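Local coordinates for protein pre-crRNA processing endonuclease (Streptococcus pyogenes serotype M1, PDB 3VZH) that probably cleaves CRISPR precursor transcripts into crRNA, as an RNA-binding endoribonuclease of the Cas5d (subtype I-C) family in a microbial immune system, at residues 64-69 with 94-99; 11-16 with 146-151; 4-9 with 101-106. One frame throughout, in Å; residues are numbered along the deposited sequence.

Contact 1 of 3, residues 64-69 with 94-99; sequences VINQIQ and DVVYLI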
# COMPACT_ATOMS: atom_id res chain seq x y z
N VAL A 64 9.80 -1.82 -4.58
CA VAL A 64 9.95 -0.71 -5.55
C VAL A 64 10.81 -1.21 -6.70
O VAL A 64 12.03 -1.40 -6.56
CB VAL A 64 10.59 0.51 -4.78
CG1 VAL A 64 10.80 1.70 -5.73
CG2 VAL A 64 9.74 0.90 -3.58
N ILE A 65 10.17 -1.48 -7.86
CA ILE A 65 10.87 -2.17 -8.95
C ILE A 65 11.65 -1.23 -9.79
O ILE A 65 12.70 -1.61 -10.30
CB ILE A 65 9.85 -2.95 -9.80
CG1 ILE A 65 9.18 -4.02 -8.88
CG2 ILE A 65 10.61 -3.68 -10.93
CD1 ILE A 65 10.15 -4.99 -8.16
N ASN A 66 11.14 0.01 -9.96
CA ASN A 66 11.74 0.93 -10.96
C ASN A 66 12.62 1.99 -10.32
O ASN A 66 12.26 2.52 -9.22
CB ASN A 66 10.68 1.67 -11.81
CG ASN A 66 10.06 0.78 -12.88
OD1 ASN A 66 10.43 -0.40 -12.98
ND2 ASN A 66 9.07 1.33 -13.66
N GLN A 67 13.69 2.36 -11.05
CA GLN A 67 14.41 3.62 -10.81
C GLN A 67 13.44 4.74 -10.34
O GLN A 67 12.41 5.05 -10.97
CB GLN A 67 15.17 4.03 -12.06
CG GLN A 67 15.89 5.36 -11.89
CD GLN A 67 16.73 5.65 -13.11
OE1 GLN A 67 16.84 4.85 -14.05
NE2 GLN A 67 17.35 6.76 -13.08
N ILE A 68 13.83 5.45 -9.29
CA ILE A 68 13.05 6.58 -8.79
C ILE A 68 13.36 7.82 -9.63
O ILE A 68 14.53 8.20 -9.72
CB ILE A 68 13.38 6.84 -7.31
CG1 ILE A 68 12.85 5.68 -6.40
CG2 ILE A 68 12.82 8.19 -6.79
CD1 ILE A 68 13.51 5.70 -5.05
N GLN A 69 12.34 8.38 -10.29
CA GLN A 69 12.50 9.51 -11.22
C GLN A 69 11.34 10.42 -10.90
O GLN A 69 10.32 9.93 -10.43
CB GLN A 69 12.29 8.98 -12.66
CG GLN A 69 13.36 8.00 -13.15
CD GLN A 69 13.23 7.72 -14.64
OE1 GLN A 69 13.90 8.35 -15.44
NE2 GLN A 69 12.37 6.78 -15.02
N ASP A 94 6.78 6.92 -13.90
CA ASP A 94 7.04 5.54 -14.38
C ASP A 94 7.35 4.52 -13.23
O ASP A 94 8.44 4.02 -13.05
CB ASP A 94 8.15 5.57 -15.43
CG ASP A 94 8.24 4.29 -16.19
OD1 ASP A 94 7.40 3.43 -15.96
OD2 ASP A 94 9.21 4.04 -16.92
N VAL A 95 6.35 4.30 -12.38
CA VAL A 95 6.47 3.54 -11.11
C VAL A 95 5.90 2.15 -11.32
O VAL A 95 4.90 1.99 -12.10
CB VAL A 95 5.79 4.27 -9.92
CG1 VAL A 95 6.48 5.66 -9.71
CG2 VAL A 95 4.25 4.40 -10.11
N VAL A 96 6.58 1.14 -10.71
CA VAL A 96 6.05 -0.24 -10.60
C VAL A 96 6.26 -0.67 -9.15
O VAL A 96 7.32 -0.51 -8.60
CB VAL A 96 6.83 -1.21 -11.51
CG1 VAL A 96 6.41 -2.63 -11.14
CG2 VAL A 96 6.60 -0.98 -13.02
N TYR A 97 5.22 -1.18 -8.48
CA TYR A 97 5.33 -1.59 -7.05
C TYR A 97 4.67 -2.93 -6.95
O TYR A 97 3.54 -3.14 -7.56
CB TYR A 97 4.52 -0.65 -6.16
CG TYR A 97 5.02 0.77 -6.21
CD1 TYR A 97 6.32 1.08 -5.80
CD2 TYR A 97 4.21 1.78 -6.66
CE1 TYR A 97 6.79 2.42 -5.89
CE2 TYR A 97 4.66 3.09 -6.74
CZ TYR A 97 5.94 3.39 -6.33
OH TYR A 97 6.37 4.71 -6.42
N LEU A 98 5.32 -3.88 -6.29
CA LEU A 98 4.66 -5.13 -6.04
C LEU A 98 4.28 -5.09 -4.56
O LEU A 98 5.16 -4.80 -3.66
CB LEU A 98 5.63 -6.32 -6.37
CG LEU A 98 6.41 -6.15 -7.66
CD1 LEU A 98 7.24 -7.43 -7.79
CD2 LEU A 98 5.48 -6.05 -8.89
N ILE A 99 3.01 -5.39 -4.24
CA ILE A 99 2.53 -5.26 -2.88
C ILE A 99 2.22 -6.71 -2.41
O ILE A 99 1.53 -7.46 -3.10
CB ILE A 99 1.20 -4.44 -2.84
CG1 ILE A 99 1.40 -3.08 -3.55
CG2 ILE A 99 0.75 -4.17 -1.39
CD1 ILE A 99 0.11 -2.22 -3.66
O HOH W 1 8.75 1.81 -9.00
O HOH W 2 11.19 4.73 -13.47
O HOH W 3 10.76 6.20 -17.68
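Asn66 reaches across with its amide to the corner at Asp94: ND2 gives a nearly straight hydrogen bond to Asp94 O (2.8 Å). The acceptor lies in the amide plane, but the donor stands well above the carbonyl plane. CG beside its own backbone N (chi1 -76°) swings the amide across to Asp94 O and against Val96, ND2 standing 3.4 Å from Val96 CG2. The other branch, Val96 CG1, packs on Ile65 CB at 3.7 Å. Farther along, Ile65 lies roughly perpendicular to Leu98, Ile65 CG1 meeting Leu98 CG. Val64 and Tyr97 run side by side on one face of the sheet, Val64 CG2 at the ring edge, 4.0 Å from Tyr97 CE1. In the backbone, Ile65 N donates to Val96 O (3.1 Å), and water 1, accepting from Asn66 N and Val96 N, continues the pairing where the backbones part. Water 2 links Gln67 O, Gln69 NE2 and Asp94 O. Val64 and Tyr97 form an antiparallel non-hydrogen-bonded pair, the last bridge of strand 55-64 with strand 95-105, followed by the Ile65 N bond. Strand 9-15 flanks the other edge of 95-105, where Arg12 touches Val96 and Leu98, while Leu92 of strand 88-93 packs on Tyr97.

Contact 2 of 3, residues 11-16 with 146-151; sequences VRVSGQ and GLVDDI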
# COMPACT_ATOMS: atom_id res chain seq x y z
N VAL A 11 0.27 -8.31 -5.75
CA VAL A 11 -0.24 -7.59 -6.89
C VAL A 11 0.84 -6.73 -7.42
O VAL A 11 1.74 -6.27 -6.63
CB VAL A 11 -1.44 -6.67 -6.59
CG1 VAL A 11 -2.70 -7.49 -6.39
CG2 VAL A 11 -1.13 -5.81 -5.38
N ARG A 12 0.82 -6.52 -8.73
CA ARG A 12 1.72 -5.55 -9.38
C ARG A 12 0.89 -4.29 -9.67
O ARG A 12 -0.15 -4.37 -10.36
CB ARG A 12 2.18 -6.14 -10.69
CG ARG A 12 3.17 -5.23 -11.48
CD ARG A 12 3.68 -6.05 -12.67
NE ARG A 12 4.84 -5.40 -13.27
CZ ARG A 12 4.79 -4.37 -14.10
NH1 ARG A 12 3.61 -3.79 -14.39
NH2 ARG A 12 5.92 -3.88 -14.65
N VAL A 13 1.34 -3.13 -9.19
CA VAL A 13 0.62 -1.91 -9.47
C VAL A 13 1.59 -0.99 -10.19
O VAL A 13 2.76 -0.80 -9.72
CB VAL A 13 0.22 -1.21 -8.14
CG1 VAL A 13 -0.64 0.01 -8.43
CG2 VAL A 13 -0.56 -2.17 -7.20
N SER A 14 1.12 -0.40 -11.28
CA SER A 14 1.98 0.49 -12.12
C SER A 14 1.27 1.76 -12.52
O SER A 14 0.04 1.83 -12.48
CB SER A 14 2.50 -0.29 -13.30
OG SER A 14 1.41 -0.67 -14.16
N GLY A 15 2.04 2.80 -12.91
CA GLY A 15 1.36 4.04 -13.32
C GLY A 15 2.44 4.94 -13.88
O GLY A 15 3.62 4.86 -13.50
N GLN A 16 2.00 5.83 -14.78
CA GLN A 16 2.91 6.84 -15.31
C GLN A 16 3.33 7.91 -14.28
O GLN A 16 4.44 8.47 -14.37
CB GLN A 16 2.20 7.55 -16.51
CG GLN A 16 2.21 6.67 -17.79
CD GLN A 16 3.59 6.09 -18.07
OE1 GLN A 16 3.79 4.87 -17.99
NE2 GLN A 16 4.55 6.96 -18.37
N GLY A 146 -3.69 4.25 -11.59
CA GLY A 146 -2.80 3.09 -11.50
C GLY A 146 -3.46 1.92 -12.20
O GLY A 146 -4.67 1.89 -12.45
N LEU A 147 -2.65 0.92 -12.46
CA LEU A 147 -3.09 -0.32 -13.09
C LEU A 147 -2.72 -1.43 -12.16
O LEU A 147 -1.53 -1.52 -11.75
CB LEU A 147 -2.33 -0.51 -14.39
CG LEU A 147 -2.36 -1.91 -15.02
CD1 LEU A 147 -3.83 -2.16 -15.41
CD2 LEU A 147 -1.40 -1.97 -16.23
N VAL A 148 -3.68 -2.29 -11.81
CA VAL A 148 -3.42 -3.43 -10.90
C VAL A 148 -3.42 -4.70 -11.77
O VAL A 148 -4.38 -4.91 -12.57
CB VAL A 148 -4.55 -3.56 -9.87
CG1 VAL A 148 -4.52 -4.92 -9.16
CG2 VAL A 148 -4.33 -2.49 -8.79
N ASP A 149 -2.39 -5.50 -11.64
CA ASP A 149 -2.42 -6.83 -12.27
C ASP A 149 -2.02 -7.94 -11.29
O ASP A 149 -1.27 -7.74 -10.30
CB ASP A 149 -1.51 -6.91 -13.53
CG ASP A 149 -2.22 -6.37 -14.80
OD1 ASP A 149 -3.38 -6.73 -15.08
OD2 ASP A 149 -1.60 -5.56 -15.51
N ASP A 150 -2.51 -9.13 -11.60
CA ASP A 150 -2.28 -10.33 -10.82
C ASP A 150 -0.83 -10.83 -10.96
O ASP A 150 -0.27 -10.88 -12.09
CB ASP A 150 -3.20 -11.42 -11.39
CG ASP A 150 -3.39 -12.59 -10.39
OD1 ASP A 150 -4.23 -13.45 -10.69
OD2 ASP A 150 -2.77 -12.56 -9.24
N ILE A 151 -0.15 -11.04 -9.82
CA ILE A 151 1.13 -11.81 -9.92
C ILE A 151 1.08 -12.90 -8.84
O ILE A 151 0.30 -12.79 -7.94
CB ILE A 151 2.34 -10.92 -9.66
CG1 ILE A 151 2.27 -10.24 -8.27
CG2 ILE A 151 2.49 -9.87 -10.81
CD1 ILE A 151 3.58 -9.50 -7.86
O HOH W 4 0.71 -3.16 -13.13
O HOH W 5 0.74 -4.82 -15.24
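Leu147 O is held by two donors: Ser14 N, at 2.9 Å in a backbone hydrogen bond, and water 4. The bond belongs to an antiparallel ladder in which strand 147-150 lies along strand 9-15 of the main sheet, consistent with the RRM-like fold of this RNA-binding family. Arg12 with Asp149 and Ser14 with Leu147 are the hydrogen-bonded pairs, each closed by two backbone bonds; Asp149 N to Arg12 O measures 2.8 Å. The non-hydrogen-bonded pairs, Val11 with Asp150 and Val13 with Val148, alternate with them, and Val13 CA approaches Leu147 O at 3.2 Å in a CA-H...O contact. The N-to-C directions of the two short strands are 155° apart, antiparallel with some twist.

On the face carrying Val11, Val13 and Val148, Val148 divides its two methyls, CG1 to Val11 CG1 and CG2 to Val13 CG2 (4.1 Å). Helix 39-49 covers this face, with Ile49 touching Val11 and Val148 and Ile45 touching Val13. Arg12, Ser14, Leu147 and Asp149 occupy the other face. Arg12 runs extended from CG to NE, carrying its guanidinium off past the strand pair, and water 4 accepts from Arg12 NH1 (3.2 Å), linking it to Ser14 OG and Leu147 O. Beyond the ladder, Ile151 CG2 packs on Arg12 CB at 3.7 Å. Ser14 OG, placed between its backbone N and carbonyl carbon (chi1 65°), faces Leu147 CD2 at 3.7 Å and shares a hydrogen bond with water 4 at 2.8 Å.

Contact 3 of 3, residues 4-9 with 101-106; sequences YRSRDF and FHFVWN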
# COMPACT_ATOMS: atom_id res chain seq x y z
N TYR A 4 -7.50 -15.32 12.96
CA TYR A 4 -7.55 -15.72 11.56
C TYR A 4 -6.68 -14.71 10.73
O TYR A 4 -6.67 -13.52 11.00
CB TYR A 4 -8.99 -15.65 11.03
CG TYR A 4 -9.05 -15.68 9.55
CD1 TYR A 4 -9.19 -14.49 8.81
CD2 TYR A 4 -8.83 -16.87 8.85
CE1 TYR A 4 -9.26 -14.52 7.42
CE2 TYR A 4 -8.81 -16.90 7.47
CZ TYR A 4 -9.01 -15.73 6.76
OH TYR A 4 -9.06 -15.74 5.38
N ARG A 5 -5.89 -15.24 9.79
CA ARG A 5 -5.40 -14.35 8.72
C ARG A 5 -5.46 -15.12 7.43
O ARG A 5 -5.20 -16.35 7.38
CB ARG A 5 -4.00 -13.81 9.01
CG ARG A 5 -3.01 -14.93 9.26
CD ARG A 5 -1.57 -14.55 8.86
NE ARG A 5 -1.49 -14.57 7.41
CZ ARG A 5 -0.51 -14.03 6.67
NH1 ARG A 5 0.50 -13.39 7.24
NH2 ARG A 5 -0.60 -14.11 5.34
N SER A 6 -5.73 -14.38 6.36
CA SER A 6 -5.79 -14.97 4.99
C SER A 6 -4.43 -15.42 4.52
O SER A 6 -3.38 -15.06 5.10
CB SER A 6 -6.37 -13.99 3.96
OG SER A 6 -5.41 -13.00 3.60
N ARG A 7 -4.43 -16.14 3.38
CA ARG A 7 -3.19 -16.25 2.67
C ARG A 7 -2.59 -14.88 2.29
O ARG A 7 -3.31 -13.85 2.31
CB ARG A 7 -3.35 -17.11 1.40
CG ARG A 7 -4.12 -16.42 0.30
CD ARG A 7 -4.02 -17.36 -0.89
NE ARG A 7 -4.67 -16.99 -2.12
CZ ARG A 7 -4.11 -16.27 -3.13
NH1 ARG A 7 -2.89 -15.69 -3.02
NH2 ARG A 7 -4.79 -16.11 -4.27
N ASP A 8 -1.26 -14.91 1.97
CA ASP A 8 -0.66 -13.74 1.28
C ASP A 8 -1.23 -13.58 -0.11
O ASP A 8 -1.32 -14.59 -0.88
CB ASP A 8 0.87 -13.86 1.22
CG ASP A 8 1.50 -13.78 2.61
OD1 ASP A 8 1.04 -12.95 3.42
OD2 ASP A 8 2.43 -14.59 2.87
N PHE A 9 -1.52 -12.32 -0.48
CA PHE A 9 -1.86 -11.97 -1.86
C PHE A 9 -0.78 -11.04 -2.34
O PHE A 9 -0.13 -10.35 -1.52
CB PHE A 9 -3.21 -11.18 -1.89
CG PHE A 9 -4.37 -12.05 -1.51
CD1 PHE A 9 -4.96 -12.83 -2.50
CD2 PHE A 9 -4.88 -12.06 -0.19
CE1 PHE A 9 -6.01 -13.66 -2.19
CE2 PHE A 9 -5.95 -12.88 0.13
CZ PHE A 9 -6.50 -13.68 -0.87
N PHE A 101 0.18 -8.50 0.75
CA PHE A 101 -0.77 -8.11 1.76
C PHE A 101 -1.63 -9.31 2.15
O PHE A 101 -1.60 -10.33 1.44
CB PHE A 101 -1.61 -6.96 1.30
CG PHE A 101 -2.60 -7.29 0.18
CD1 PHE A 101 -3.98 -7.50 0.47
CD2 PHE A 101 -2.18 -7.30 -1.12
CE1 PHE A 101 -4.89 -7.77 -0.60
CE2 PHE A 101 -3.07 -7.57 -2.17
CZ PHE A 101 -4.42 -7.76 -1.91
N HIS A 102 -2.40 -9.19 3.23
CA HIS A 102 -3.34 -10.27 3.61
C HIS A 102 -4.44 -9.60 4.30
O HIS A 102 -4.42 -8.37 4.39
CB HIS A 102 -2.62 -11.31 4.47
CG HIS A 102 -2.16 -10.77 5.81
ND1 HIS A 102 -0.93 -10.28 6.01
CD2 HIS A 102 -2.85 -10.72 7.07
CE1 HIS A 102 -0.80 -9.89 7.33
NE2 HIS A 102 -1.99 -10.18 7.98
N PHE A 103 -5.42 -10.36 4.72
CA PHE A 103 -6.45 -9.72 5.53
C PHE A 103 -6.74 -10.51 6.80
O PHE A 103 -6.44 -11.70 6.89
CB PHE A 103 -7.73 -9.44 4.75
CG PHE A 103 -8.42 -10.65 4.16
CD1 PHE A 103 -8.26 -10.92 2.77
CD2 PHE A 103 -9.24 -11.47 4.93
CE1 PHE A 103 -8.90 -12.02 2.21
CE2 PHE A 103 -9.91 -12.54 4.36
CZ PHE A 103 -9.73 -12.81 2.99
N VAL A 104 -7.32 -9.81 7.77
CA VAL A 104 -7.74 -10.40 9.06
C VAL A 104 -9.18 -9.91 9.35
O VAL A 104 -9.65 -8.96 8.69
CB VAL A 104 -6.81 -9.90 10.23
CG1 VAL A 104 -5.36 -10.31 9.95
CG2 VAL A 104 -6.98 -8.41 10.43
N TRP A 105 -9.91 -10.53 10.29
CA TRP A 105 -11.30 -10.03 10.53
C TRP A 105 -11.19 -8.72 11.21
O TRP A 105 -10.24 -8.46 12.03
CB TRP A 105 -12.14 -11.08 11.36
CG TRP A 105 -12.23 -12.44 10.66
CD1 TRP A 105 -11.98 -13.72 11.22
CD2 TRP A 105 -12.58 -12.71 9.25
NE1 TRP A 105 -12.14 -14.70 10.28
CE2 TRP A 105 -12.51 -14.18 9.08
CE3 TRP A 105 -12.93 -11.91 8.15
CZ2 TRP A 105 -12.77 -14.78 7.84
CZ3 TRP A 105 -13.27 -12.52 6.96
CH2 TRP A 105 -13.09 -13.93 6.78
N ASN A 106 -12.17 -7.86 10.91
CA ASN A 106 -12.23 -6.53 11.47
C ASN A 106 -12.92 -6.61 12.86
O ASN A 106 -14.13 -6.75 12.93
CB ASN A 106 -12.99 -5.59 10.51
CG ASN A 106 -13.15 -4.17 11.04
OD1 ASN A 106 -12.60 -3.83 12.09
ND2 ASN A 106 -13.88 -3.33 10.33
O HOH W 6 -8.65 -12.22 12.24
O HOH W 7 0.91 -10.05 3.91
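Tyr4 lays one ring face on the five-membered ring of the Trp105 indole in an offset stack, planes 16° apart, with Tyr4 CD1 3.3 Å from Trp105 CE2. The edge of the same tyrosine ring turns to Phe103, bringing Tyr4 OH to 3.5 Å from Phe103 CE2; this buried hydroxyl has no polar partner in the model. Ser6 sits over the centre of one Phe103 face, its CB 3.5 Å from the ring centroid. With chi1 at 76°, Ser6 OG takes a hydrogen bond from Phe103 N (2.9 Å) and donates to Arg7 O, while Ser6 N bonds Phe103 O. The Arg5 chain bends at chi3 (-74°) and sets its guanidinium flat on the His102 imidazole, centres 3.9 Å apart. Acceptors in the guanidinium plane hold its rotation: NE and NH2 grip Ser6 O side-on, and NH2 makes a salt bridge with Asp8 OD1 (2.8 Å), met from above the carboxylate plane. Phe9 CB sits over the Phe101 ring, the two rings meeting obliquely. Helix 118-130 packs on Tyr4, Ser6 and Phe9, and Glu126 forms a salt bridge with Arg7. Only Phe9 and Phe101 form a regular antiparallel bridge; residues 4-9 are an irregular lead-in to strand 9-15 along strand 95-105, consistent with an RRM-like fold.

From the N terminus, residues 4-9 run into strand 9-15, and both meet partners far along the chain. Contact 3 closes a loop back from 101-106, and contact 1 is nested inside it, joining 64-69 to the beginning of strand 95-105. Contact 2 closes the longest loop, from 11-16 to 146-151; contact 1 also nests in this one, whereas contacts 2 and 3 cross. Strand 95-105 serves contacts 1 and 3 at its two ends, their centres about 24 Å apart. Strand 9-15 lies between 95-105 and 147-150; a probable bond from Val13 N to Tyr97 O joins contacts 1 and 2, and Val11 packs on Phe101 where contacts 2 and 3 meet.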